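PDB 4ZM6: N-acetyl-beta-D glucosaminidase from Rhizomucor miehei CAU432, which probably removes N-acetylglucosamine units as a family 3 glycoside hydrolase and, through a GCN5-related region that binds acetyl-CoA, acetylates glucosamine. Local coordinates for residues A[554-557]-A[558-562]; A[620-623]-A[624-627]; A[630-633]-A[634-638]; A[671-674]-A[675-679]. All coordinates share one frame; numbering follows the deposited sequence.

Interaction 1 of 4, residues A[554-557]-A[558-562]. With ACO (acetyl coenzyme *a), chain C.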
# COMPACT_ATOMS: atom_id res chain seq x y z
N THR A 554 8.90 1.62 -26.28
CA THR A 554 8.85 1.62 -27.74
C THR A 554 10.16 1.10 -28.34
O THR A 554 10.14 0.26 -29.24
CB THR A 554 8.58 3.04 -28.29
OG1 THR A 554 7.36 3.54 -27.73
CG2 THR A 554 8.49 3.03 -29.81
N ALA A 555 11.28 1.58 -27.82
CA ALA A 555 12.60 1.11 -28.28
C ALA A 555 12.80 -0.37 -27.98
O ALA A 555 13.36 -1.10 -28.79
CB ALA A 555 13.70 1.93 -27.63
N MET A 556 12.33 -0.81 -26.82
CA MET A 556 12.44 -2.22 -26.45
C MET A 556 11.64 -3.09 -27.42
O MET A 556 12.08 -4.19 -27.77
CB MET A 556 11.96 -2.43 -25.01
CG MET A 556 12.44 -3.72 -24.37
SD MET A 556 11.67 -4.03 -22.77
CE MET A 556 12.53 -2.83 -21.76
N TRP A 557 10.48 -2.61 -27.85
CA TRP A 557 9.64 -3.37 -28.78
C TRP A 557 10.32 -3.56 -30.11
O TRP A 557 10.30 -4.65 -30.68
CB TRP A 557 8.27 -2.72 -29.00
CG TRP A 557 7.45 -3.45 -30.02
CD1 TRP A 557 7.62 -3.44 -31.37
CD2 TRP A 557 6.35 -4.33 -29.76
NE1 TRP A 557 6.70 -4.25 -31.98
CE2 TRP A 557 5.90 -4.81 -31.01
CE3 TRP A 557 5.69 -4.75 -28.60
CZ2 TRP A 557 4.83 -5.69 -31.13
CZ3 TRP A 557 4.62 -5.63 -28.72
CH2 TRP A 557 4.20 -6.09 -29.98
N ASP A 558 10.91 -2.49 -30.63
CA ASP A 558 11.56 -2.57 -31.93
C ASP A 558 12.76 -3.48 -31.84
O ASP A 558 13.03 -4.27 -32.74
CB ASP A 558 11.99 -1.18 -32.42
CG ASP A 558 12.44 -1.19 -33.86
OD1 ASP A 558 11.64 -1.61 -34.73
OD2 ASP A 558 13.59 -0.78 -34.13
N ASP A 559 13.47 -3.38 -30.72
CA ASP A 559 14.65 -4.20 -30.47
C ASP A 559 14.32 -5.70 -30.48
O ASP A 559 15.10 -6.50 -31.00
CB ASP A 559 15.27 -3.79 -29.13
CG ASP A 559 16.65 -4.38 -28.92
OD1 ASP A 559 17.29 -4.80 -29.91
OD2 ASP A 559 17.10 -4.41 -27.75
N ILE A 560 13.16 -6.07 -29.92
CA ILE A 560 12.76 -7.47 -29.75
C ILE A 560 11.87 -8.00 -30.88
O ILE A 560 12.07 -9.11 -31.35
CB ILE A 560 12.02 -7.66 -28.41
CG1 ILE A 560 12.99 -7.46 -27.25
CG2 ILE A 560 11.35 -9.03 -28.33
CD1 ILE A 560 12.34 -7.38 -25.90
N PHE A 561 10.88 -7.20 -31.27
CA PHE A 561 9.88 -7.60 -32.27
C PHE A 561 9.99 -6.85 -33.60
O PHE A 561 9.22 -7.11 -34.52
CB PHE A 561 8.48 -7.37 -31.72
CG PHE A 561 8.14 -8.19 -30.50
CD1 PHE A 561 7.95 -9.56 -30.61
CD2 PHE A 561 7.96 -7.58 -29.27
CE1 PHE A 561 7.62 -10.32 -29.50
CE2 PHE A 561 7.62 -8.34 -28.15
CZ PHE A 561 7.46 -9.71 -28.26
N GLY A 562 10.95 -5.92 -33.71
CA GLY A 562 11.04 -5.03 -34.87
C GLY A 562 11.11 -5.68 -36.24
O GLY A 562 10.64 -5.09 -37.22
N1A ACO C . 21.65 -18.08 -14.08
C2A ACO C . 21.45 -19.11 -14.93
N3A ACO C . 20.30 -19.30 -15.61
C4A ACO C . 19.26 -18.43 -15.49
C5A ACO C . 19.40 -17.28 -14.58
C6A ACO C . 20.69 -17.14 -13.86
N6A ACO C . 20.89 -16.10 -13.01
N7A ACO C . 18.25 -16.60 -14.62
C8A ACO C . 17.43 -17.25 -15.49
N9A ACO C . 18.02 -18.35 -16.00
C1B ACO C . 17.40 -19.28 -16.99
C2B ACO C . 16.74 -20.47 -16.31
O2B ACO C . 17.10 -21.69 -16.98
C3B ACO C . 15.24 -20.21 -16.37
O3B ACO C . 14.43 -21.39 -16.57
P3B ACO C . 14.26 -22.24 -17.94
O7A ACO C . 13.15 -21.55 -18.70
O8A ACO C . 15.61 -22.25 -18.61
O9A ACO C . 13.85 -23.60 -17.43
C4B ACO C . 15.08 -19.16 -17.47
O4B ACO C . 16.38 -18.59 -17.71
C5B ACO C . 14.08 -18.09 -17.07
O5B ACO C . 14.43 -16.89 -17.75
P1A ACO C . 14.27 -15.44 -17.08
O1A ACO C . 15.65 -14.82 -17.06
O2A ACO C . 13.46 -15.49 -15.82
O3A ACO C . 13.37 -14.83 -18.25
P2A ACO C . 13.95 -13.74 -19.27
O4A ACO C . 14.43 -12.56 -18.45
O5A ACO C . 14.91 -14.40 -20.21
O6A ACO C . 12.62 -13.36 -20.06
CBP ACO C . 11.15 -13.82 -21.94
CCP ACO C . 11.86 -14.38 -20.72
CDP ACO C . 10.17 -12.74 -21.52
CEP ACO C . 10.38 -14.95 -22.61
CAP ACO C . 12.23 -13.26 -22.86
OAP ACO C . 12.90 -14.33 -23.53
C9P ACO C . 11.71 -12.28 -23.87
O9P ACO C . 11.77 -11.08 -23.62
N8P ACO C . 11.22 -12.74 -25.02
C7P ACO C . 10.76 -11.83 -26.05
C6P ACO C . 9.95 -12.51 -27.13
C5P ACO C . 8.58 -13.02 -26.70
O5P ACO C . 8.15 -13.96 -27.35
N4P ACO C . 7.88 -12.45 -25.71
C3P ACO C . 6.53 -12.90 -25.35
C2P ACO C . 5.43 -12.14 -26.10
S1P ACO C . 3.87 -12.99 -26.10
C ACO C . 3.09 -12.46 -24.74
O ACO C . 3.65 -11.72 -23.95
CH3 ACO C . 1.69 -12.93 -24.52

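Interaction 2 of 4, residues A[620-623]-A[624-627]. With ACO (acetyl coenzyme *a), chain C.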
# COMPACT_ATOMS: atom_id res chain seq x y z
N PRO A 620 17.22 -8.13 -25.10
CA PRO A 620 18.03 -9.32 -25.40
C PRO A 620 19.26 -9.46 -24.52
O PRO A 620 19.49 -10.52 -23.93
CB PRO A 620 18.44 -9.12 -26.86
CG PRO A 620 17.40 -8.23 -27.43
CD PRO A 620 17.01 -7.31 -26.31
N SER A 621 20.04 -8.39 -24.40
CA SER A 621 21.25 -8.39 -23.57
C SER A 621 20.99 -8.61 -22.07
O SER A 621 21.94 -8.83 -21.32
CB SER A 621 22.01 -7.08 -23.76
OG SER A 621 21.15 -5.98 -23.52
N TYR A 622 19.73 -8.55 -21.64
CA TYR A 622 19.37 -8.79 -20.24
C TYR A 622 18.53 -10.06 -20.00
O TYR A 622 18.17 -10.35 -18.85
CB TYR A 622 18.63 -7.56 -19.72
CG TYR A 622 19.54 -6.40 -19.44
CD1 TYR A 622 19.91 -5.52 -20.46
CD2 TYR A 622 20.04 -6.18 -18.16
CE1 TYR A 622 20.76 -4.45 -20.20
CE2 TYR A 622 20.88 -5.12 -17.90
CZ TYR A 622 21.24 -4.26 -18.91
OH TYR A 622 22.07 -3.21 -18.63
N GLN A 623 18.22 -10.81 -21.05
CA GLN A 623 17.51 -12.08 -20.89
C GLN A 623 18.39 -13.12 -20.17
O GLN A 623 19.61 -13.01 -20.16
CB GLN A 623 17.04 -12.60 -22.26
CG GLN A 623 15.91 -11.75 -22.82
CD GLN A 623 15.53 -12.06 -24.25
OE1 GLN A 623 15.86 -13.12 -24.78
NE2 GLN A 623 14.81 -11.13 -24.88
N GLY A 624 17.74 -14.10 -19.56
CA GLY A 624 18.43 -15.15 -18.81
C GLY A 624 19.05 -14.71 -17.49
O GLY A 624 19.99 -15.34 -17.01
N LYS A 625 18.53 -13.63 -16.92
CA LYS A 625 19.00 -13.14 -15.61
C LYS A 625 17.88 -13.12 -14.55
O LYS A 625 18.11 -12.67 -13.43
CB LYS A 625 19.60 -11.74 -15.75
CG LYS A 625 20.71 -11.65 -16.77
CD LYS A 625 21.25 -10.23 -16.85
CE LYS A 625 22.36 -10.10 -17.89
NZ LYS A 625 23.56 -10.91 -17.51
N GLY A 626 16.70 -13.62 -14.91
CA GLY A 626 15.56 -13.65 -13.98
C GLY A 626 14.65 -12.43 -14.02
O GLY A 626 13.77 -12.30 -13.18
N VAL A 627 14.86 -11.53 -14.98
CA VAL A 627 14.03 -10.32 -15.10
C VAL A 627 12.63 -10.68 -15.57
O VAL A 627 11.64 -10.19 -15.03
CB VAL A 627 14.64 -9.30 -16.08
CG1 VAL A 627 13.70 -8.12 -16.28
CG2 VAL A 627 15.99 -8.82 -15.56
N1A ACO C . 21.65 -18.08 -14.08
C2A ACO C . 21.45 -19.11 -14.93
N3A ACO C . 20.30 -19.30 -15.61
C4A ACO C . 19.26 -18.43 -15.49
C5A ACO C . 19.40 -17.28 -14.58
C6A ACO C . 20.69 -17.14 -13.86
N6A ACO C . 20.89 -16.10 -13.01
N7A ACO C . 18.25 -16.60 -14.62
C8A ACO C . 17.43 -17.25 -15.49
N9A ACO C . 18.02 -18.35 -16.00
C1B ACO C . 17.40 -19.28 -16.99
C2B ACO C . 16.74 -20.47 -16.31
O2B ACO C . 17.10 -21.69 -16.98
C3B ACO C . 15.24 -20.21 -16.37
O3B ACO C . 14.43 -21.39 -16.57
P3B ACO C . 14.26 -22.24 -17.94
O7A ACO C . 13.15 -21.55 -18.70
O8A ACO C . 15.61 -22.25 -18.61
O9A ACO C . 13.85 -23.60 -17.43
C4B ACO C . 15.08 -19.16 -17.47
O4B ACO C . 16.38 -18.59 -17.71
C5B ACO C . 14.08 -18.09 -17.07
O5B ACO C . 14.43 -16.89 -17.75
P1A ACO C . 14.27 -15.44 -17.08
O1A ACO C . 15.65 -14.82 -17.06
O2A ACO C . 13.46 -15.49 -15.82
O3A ACO C . 13.37 -14.83 -18.25
P2A ACO C . 13.95 -13.74 -19.27
O4A ACO C . 14.43 -12.56 -18.45
O5A ACO C . 14.91 -14.40 -20.21
O6A ACO C . 12.62 -13.36 -20.06
CBP ACO C . 11.15 -13.82 -21.94
CCP ACO C . 11.86 -14.38 -20.72
CDP ACO C . 10.17 -12.74 -21.52
CEP ACO C . 10.38 -14.95 -22.61
CAP ACO C . 12.23 -13.26 -22.86
OAP ACO C . 12.90 -14.33 -23.53
C9P ACO C . 11.71 -12.28 -23.87
O9P ACO C . 11.77 -11.08 -23.62
N8P ACO C . 11.22 -12.74 -25.02
C7P ACO C . 10.76 -11.83 -26.05
C6P ACO C . 9.95 -12.51 -27.13
C5P ACO C . 8.58 -13.02 -26.70
O5P ACO C . 8.15 -13.96 -27.35
N4P ACO C . 7.88 -12.45 -25.71
C3P ACO C . 6.53 -12.90 -25.35
C2P ACO C . 5.43 -12.14 -26.10
S1P ACO C . 3.87 -12.99 -26.10
C ACO C . 3.09 -12.46 -24.74
O ACO C . 3.65 -11.72 -23.95
CH3 ACO C . 1.69 -12.93 -24.52

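Interaction 3 of 4, residues A[630-633]-A[634-638]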
# COMPACT_ATOMS: atom_id res chain seq x y z
N LEU A 630 10.80 -11.99 -12.61
CA LEU A 630 10.38 -10.90 -11.72
C LEU A 630 9.06 -10.29 -12.16
O LEU A 630 8.11 -10.23 -11.38
CB LEU A 630 11.43 -9.79 -11.68
CG LEU A 630 12.28 -9.76 -10.43
CD1 LEU A 630 13.18 -10.98 -10.33
CD2 LEU A 630 13.11 -8.48 -10.42
N LEU A 631 9.03 -9.85 -13.42
CA LEU A 631 7.87 -9.16 -13.99
C LEU A 631 6.67 -10.08 -14.06
O LEU A 631 5.55 -9.68 -13.73
CB LEU A 631 8.20 -8.64 -15.40
CG LEU A 631 9.25 -7.53 -15.47
CD1 LEU A 631 9.69 -7.28 -16.90
CD2 LEU A 631 8.73 -6.26 -14.83
N HIS A 632 6.91 -11.31 -14.48
CA HIS A 632 5.87 -12.33 -14.59
C HIS A 632 5.18 -12.57 -13.25
O HIS A 632 3.95 -12.67 -13.18
CB HIS A 632 6.51 -13.61 -15.11
CG HIS A 632 5.58 -14.78 -15.17
ND1 HIS A 632 5.22 -15.49 -14.05
CD2 HIS A 632 4.96 -15.37 -16.21
CE1 HIS A 632 4.40 -16.46 -14.40
NE2 HIS A 632 4.23 -16.41 -15.70
N ASP A 633 5.97 -12.66 -12.19
CA ASP A 633 5.44 -12.85 -10.84
C ASP A 633 4.65 -11.63 -10.36
O ASP A 633 3.59 -11.78 -9.75
CB ASP A 633 6.59 -13.18 -9.88
CG ASP A 633 7.13 -14.58 -10.08
OD1 ASP A 633 7.08 -15.09 -11.22
OD2 ASP A 633 7.58 -15.19 -9.09
N ALA A 634 5.16 -10.44 -10.63
CA ALA A 634 4.43 -9.20 -10.32
C ALA A 634 3.06 -9.21 -10.98
O ALA A 634 2.07 -8.79 -10.38
CB ALA A 634 5.23 -7.98 -10.78
N ALA A 635 2.99 -9.73 -12.20
CA ALA A 635 1.73 -9.85 -12.91
C ALA A 635 0.76 -10.81 -12.23
O ALA A 635 -0.40 -10.46 -12.00
CB ALA A 635 1.97 -10.27 -14.36
N LEU A 636 1.22 -12.01 -11.90
CA LEU A 636 0.33 -13.01 -11.28
C LEU A 636 -0.00 -12.66 -9.85
O LEU A 636 -1.09 -12.99 -9.37
CB LEU A 636 0.93 -14.42 -11.34
CG LEU A 636 1.42 -14.94 -12.70
CD1 LEU A 636 1.29 -16.47 -12.71
CD2 LEU A 636 0.67 -14.34 -13.88
N GLU A 637 0.92 -12.01 -9.15
CA GLU A 637 0.67 -11.56 -7.78
C GLU A 637 -0.46 -10.53 -7.77
O GLU A 637 -1.32 -10.57 -6.89
CB GLU A 637 1.93 -10.97 -7.14
CG GLU A 637 2.93 -12.03 -6.69
CD GLU A 637 4.37 -11.54 -6.69
OE1 GLU A 637 4.60 -10.32 -6.48
OE2 GLU A 637 5.27 -12.38 -6.90
N HIS A 638 -0.45 -9.62 -8.75
CA HIS A 638 -1.52 -8.64 -8.88
C HIS A 638 -2.86 -9.32 -9.16
O HIS A 638 -3.84 -9.08 -8.45
CB HIS A 638 -1.22 -7.62 -9.97
CG HIS A 638 -2.39 -6.74 -10.29
ND1 HIS A 638 -2.94 -6.67 -11.55
CD2 HIS A 638 -3.15 -5.95 -9.50
CE1 HIS A 638 -3.98 -5.84 -11.53
NE2 HIS A 638 -4.13 -5.40 -10.29

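Interaction 4 of 4, residues A[671-674]-A[675-679]. With ACO (acetyl coenzyme *a), chain C.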
# COMPACT_ATOMS: atom_id res chain seq x y z
N GLN A 671 7.23 -19.56 -25.53
CA GLN A 671 6.14 -20.49 -25.23
C GLN A 671 6.57 -21.51 -24.18
O GLN A 671 5.82 -21.83 -23.27
CB GLN A 671 5.69 -21.23 -26.48
CG GLN A 671 5.06 -20.36 -27.55
CD GLN A 671 4.64 -21.15 -28.77
OE1 GLN A 671 4.62 -20.64 -29.90
NE2 GLN A 671 4.29 -22.40 -28.56
N ALA A 672 7.79 -22.02 -24.33
CA ALA A 672 8.37 -22.94 -23.36
C ALA A 672 8.54 -22.25 -22.00
O ALA A 672 8.27 -22.85 -20.96
CB ALA A 672 9.70 -23.47 -23.85
N PHE A 673 8.98 -20.99 -22.02
CA PHE A 673 9.10 -20.21 -20.80
C PHE A 673 7.80 -20.25 -20.01
O PHE A 673 7.79 -20.54 -18.81
CB PHE A 673 9.50 -18.77 -21.12
CG PHE A 673 9.46 -17.84 -19.94
CD1 PHE A 673 8.29 -17.18 -19.60
CD2 PHE A 673 10.58 -17.64 -19.16
CE1 PHE A 673 8.25 -16.33 -18.51
CE2 PHE A 673 10.55 -16.80 -18.06
CZ PHE A 673 9.38 -16.14 -17.74
N PHE A 674 6.69 -19.98 -20.70
CA PHE A 674 5.37 -19.89 -20.06
C PHE A 674 4.82 -21.24 -19.59
O PHE A 674 4.29 -21.33 -18.49
CB PHE A 674 4.36 -19.19 -20.97
CG PHE A 674 4.59 -17.71 -21.13
CD1 PHE A 674 4.60 -16.87 -20.02
CD2 PHE A 674 4.78 -17.14 -22.38
CE1 PHE A 674 4.82 -15.51 -20.15
CE2 PHE A 674 4.99 -15.78 -22.52
CZ PHE A 674 5.02 -14.97 -21.40
N SER A 675 4.95 -22.29 -20.40
CA SER A 675 4.46 -23.62 -19.98
C SER A 675 5.23 -24.12 -18.77
O SER A 675 4.65 -24.67 -17.83
CB SER A 675 4.51 -24.64 -21.11
OG SER A 675 5.66 -24.45 -21.90
N LYS A 676 6.54 -23.88 -18.77
CA LYS A 676 7.41 -24.27 -17.66
C LYS A 676 7.05 -23.62 -16.32
O LYS A 676 7.34 -24.18 -15.27
CB LYS A 676 8.86 -23.94 -18.01
CG LYS A 676 9.89 -24.68 -17.17
CD LYS A 676 11.07 -25.08 -18.03
CE LYS A 676 12.06 -25.93 -17.25
NZ LYS A 676 12.61 -25.20 -16.07
N LYS A 677 6.43 -22.44 -16.37
CA LYS A 677 5.92 -21.75 -15.17
C LYS A 677 4.56 -22.28 -14.74
O LYS A 677 4.10 -21.98 -13.64
CB LYS A 677 5.80 -20.24 -15.42
CG LYS A 677 7.10 -19.54 -15.77
CD LYS A 677 7.87 -19.11 -14.54
CE LYS A 677 9.13 -18.35 -14.94
NZ LYS A 677 10.19 -18.45 -13.90
N GLY A 678 3.89 -23.03 -15.61
CA GLY A 678 2.61 -23.65 -15.27
C GLY A 678 1.45 -23.33 -16.20
O GLY A 678 0.36 -23.88 -16.01
N TRP A 679 1.66 -22.46 -17.18
CA TRP A 679 0.62 -22.11 -18.14
C TRP A 679 0.26 -23.33 -18.99
O TRP A 679 1.15 -24.02 -19.48
CB TRP A 679 1.07 -20.98 -19.07
CG TRP A 679 1.14 -19.62 -18.42
CD1 TRP A 679 2.21 -19.09 -17.77
CD2 TRP A 679 0.10 -18.64 -18.36
NE1 TRP A 679 1.90 -17.84 -17.31
CE2 TRP A 679 0.62 -17.53 -17.66
CE3 TRP A 679 -1.21 -18.59 -18.83
CZ2 TRP A 679 -0.13 -16.38 -17.42
CZ3 TRP A 679 -1.95 -17.45 -18.60
CH2 TRP A 679 -1.41 -16.36 -17.89
N1A ACO C . 21.65 -18.08 -14.08
C2A ACO C . 21.45 -19.11 -14.93
N3A ACO C . 20.30 -19.30 -15.61
C4A ACO C . 19.26 -18.43 -15.49
C5A ACO C . 19.40 -17.28 -14.58
C6A ACO C . 20.69 -17.14 -13.86
N6A ACO C . 20.89 -16.10 -13.01
N7A ACO C . 18.25 -16.60 -14.62
C8A ACO C . 17.43 -17.25 -15.49
N9A ACO C . 18.02 -18.35 -16.00
C1B ACO C . 17.40 -19.28 -16.99
C2B ACO C . 16.74 -20.47 -16.31
O2B ACO C . 17.10 -21.69 -16.98
C3B ACO C . 15.24 -20.21 -16.37
O3B ACO C . 14.43 -21.39 -16.57
P3B ACO C . 14.26 -22.24 -17.94
O7A ACO C . 13.15 -21.55 -18.70
O8A ACO C . 15.61 -22.25 -18.61
O9A ACO C . 13.85 -23.60 -17.43
C4B ACO C . 15.08 -19.16 -17.47
O4B ACO C . 16.38 -18.59 -17.71
C5B ACO C . 14.08 -18.09 -17.07
O5B ACO C . 14.43 -16.89 -17.75
P1A ACO C . 14.27 -15.44 -17.08
O1A ACO C . 15.65 -14.82 -17.06
O2A ACO C . 13.46 -15.49 -15.82
O3A ACO C . 13.37 -14.83 -18.25
P2A ACO C . 13.95 -13.74 -19.27
O4A ACO C . 14.43 -12.56 -18.45
O5A ACO C . 14.91 -14.40 -20.21
O6A ACO C . 12.62 -13.36 -20.06
CBP ACO C . 11.15 -13.82 -21.94
CCP ACO C . 11.86 -14.38 -20.72
CDP ACO C . 10.17 -12.74 -21.52
CEP ACO C . 10.38 -14.95 -22.61
CAP ACO C . 12.23 -13.26 -22.86
OAP ACO C . 12.90 -14.33 -23.53
C9P ACO C . 11.71 -12.28 -23.87
O9P ACO C . 11.77 -11.08 -23.62
N8P ACO C . 11.22 -12.74 -25.02
C7P ACO C . 10.76 -11.83 -26.05
C6P ACO C . 9.95 -12.51 -27.13
C5P ACO C . 8.58 -13.02 -26.70
O5P ACO C . 8.15 -13.96 -27.35
N4P ACO C . 7.88 -12.45 -25.71
C3P ACO C . 6.53 -12.90 -25.35
C2P ACO C . 5.43 -12.14 -26.10
S1P ACO C . 3.87 -12.99 -26.10
C ACO C . 3.09 -12.46 -24.74
O ACO C . 3.65 -11.72 -23.95
CH3 ACO C . 1.69 -12.93 -24.52

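Interaction 1 of 4, residues A[554-557]-A[558-562]
Phe561 N reaches back to Trp557 O at 2.7 Å with an N-H...O angle of 159°, the shortest of four i to i+4 backbone bonds joining 554-557 to 558-562 in helix 546-561 of the GNAT (GCN5-related acetyltransferase) domain. Asp558 N, Asp559 N and Ile560 N bond in the same way to Thr554 O, Ala555 O and Met556 O. The indole nitrogen of Trp557 is engaged outside this helix, by the carbonyl of Trp565. The Trp557 and Phe561 side chains, one turn apart, cross at about a right angle. Phe561 CB sits over the five-membered ring of Trp557, 3.8 Å from its centroid, in a CH-pi contact, while Phe561 CD2 lies 3.6 Å above the plane over the middle of the indole. The two ring planes meet obliquely at 43°. Trp557 CG is anti to the backbone N (chi1 176°), which sets the indole beside its own carbonyl carbon, along the helix toward Phe561. Ile560 CG2 lies over the centre of one face of the Phe561 ring and also meets C7P of acetyl-CoA at 3.7 Å. The amide nitrogen N4P of the cofactor lies at the edge of that ring, near its plane, 3.8 Å from Phe561 CZ. Farther out, Met556 and Ile560 run side by side, with CG of Met556 4.0 Å from CD1 of Ile560. Met617 of strand 608-618 packs against Met556, Ile560 and Phe561. The helix therefore offers the pantetheine arm a hydrocarbon wall: Ile560 and Phe561 meet it by packing, consistent with a fit by shape.

Interaction 2 of 4, residues A[620-623]-A[624-627]
Lys625 folds back along the turn it leaves, its aliphatic chain lying over the backbone of Tyr622 in the pyrophosphate-binding loop of the GNAT fold, here Gln-Gly-Lys-Gly-Val-Gly. With CG placed beside its own backbone N (chi1 -55°), the lysine brings CG to 3.5 Å from Tyr622 O, and CE continues to 3.7 Å from Ser621 O. Lys625 CD approaches the Tyr622 ring obliquely; Phe539 and Asp589 also touch the tyrosine, and its hydroxyl is held by Lys593 from outside the loop. Gln623 takes another direction: extended beyond CG, it runs beside the pantetheine arm of acetyl-CoA. There its OE1 accepts a weak bond from the cofactor hydroxyl OAP, while NE2 is tied to Val618 O, which would fix the rotation of the amide. Between these side chains the loop turns its peptide N-H groups to the diphosphate. Positive phi at Gly624 (72°) and at Gly626 (91°), values natural to glycine, permits this turn. Gly626 is also the N-cap of helix 627-642, so the phosphates lie close to the start of that helix, whose dipole probably favours their negative charge. Val627 follows as the first helical residue, its CB 4.0 Å from O4A. Two bonds come from the peptide N-H groups of 624-627, one to each phosphate: Gly624 N to O5A at 2.9 Å and Gly626 N to O1A at 2.7 Å.

Interaction 3 of 4, residues A[630-633]-A[634-638]
The imidazole of His632 is flanked obliquely by Leu636, one turn on: CD2 of the leucine stands 4.3 Å above one face, offset toward the rim, while its CD1 comes to 3.5 Å from His632 CE1. Trp679 meets the same ring nearly at a right angle and probably bonds His632 NE2 through its indole N-H. The other nitrogen, ND1, makes a weak bond to Asp633 OD1. Phe673 and Phe674 touch the imidazole as well. Both segments lie in helix 627-642, the crossover helix between the parallel strands 608-618 and 646-649 of the GNAT beta-alpha-beta unit. Four i to i+4 bonds link them; the shortest runs from Glu637 N to Asp633 O, 2.7 Å. Leu631 and Ala635 turn to the sheet, touching Val598 and Thr600 of strand 594-605. The acidic side chains face the glycosidase part instead. Glu637, with CG beside its backbone N (chi1 -77°), carries OE2 back to 3.4 Å from Asp633 CB. Asp633 OD2 and Glu637 OE2 are 4.2 Å apart, a like-charge pair probably eased by hydroxyls at the start of helix 108-125: Ser107 and Thr109 bond Asp633, and Ser108 bonds Glu637 OE2.

Interaction 4 of 4, residues A[671-674]-A[675-679]
Helix 665-677 ends in a Schellman motif in which Trp679 N returns to Phe674 O at 3.1 Å and Gly678, at positive phi (125°), bonds to Ser675 O and, weakly, to Phe674 O. This helix follows the central beta-alpha-beta unit of the GNAT fold, and its turns pack on helix 627-642. As the chain leaves the helix at Gly678, Trp679 comes alongside Phe674. The two side chains point the same way, and the edge of the Phe674 ring meets the face of the five-membered ring of Trp679 in a T-shaped pair, centroids 5.4 Å apart and planes at 79°. Phe674 O lies in the indole plane, at the Trp679 edge. Ser675 OG, 3.0 Å from Gln671 O and 3.2 Å from Ala672 O, sits between two carbonyls of the preceding turn. On another side of the helix, Phe673 turns one face to acetyl-CoA, with CCP 3.8 Å above the ring plane and toward its rim. Lys677 crosses that ring obliquely, its CE 3.6 Å from Phe673 CZ, and carries its ammonium on to Thr629, itself a residue of the cofactor site. Leu616 and Leu649, on neighbouring strands, pack against Phe674. Lys676 leads away from the aromatic cluster: CG anti to the backbone N (chi1 -161°) sends the chain out to the 3'-phosphate of the cofactor, with Glu366 as a long, weak second partner. Lys676 NZ donates to phosphate oxygen O9A, although the modelled 2.4 Å is too short to be taken literally.

Overall arrangement
All four contacts belong to one acetyltransferase domain, and three meet acetyl-CoA: interaction 1 packs on the pantetheine arm, interaction 2 binds mainly the diphosphate, and interaction 4 reaches from the arm and diphosphate (Phe673) to the 3'-phosphate (Lys676). Interactions 1 and 2, centres about 15 Å apart, meet where Pro620 CD packs on Ile560 CG1 at 4.1 Å. Interaction 2 leads, through Gly628 and Thr629, into the helix of interaction 3, which does not touch the cofactor itself but backs its site. Interactions 3 and 4, about 14 Å between centres, join at the His632-Trp679 pair, with His632 also packing on Phe673, Phe674 and Lys677. Interactions 1 and 4 stay about 9 Å apart at their nearest atoms.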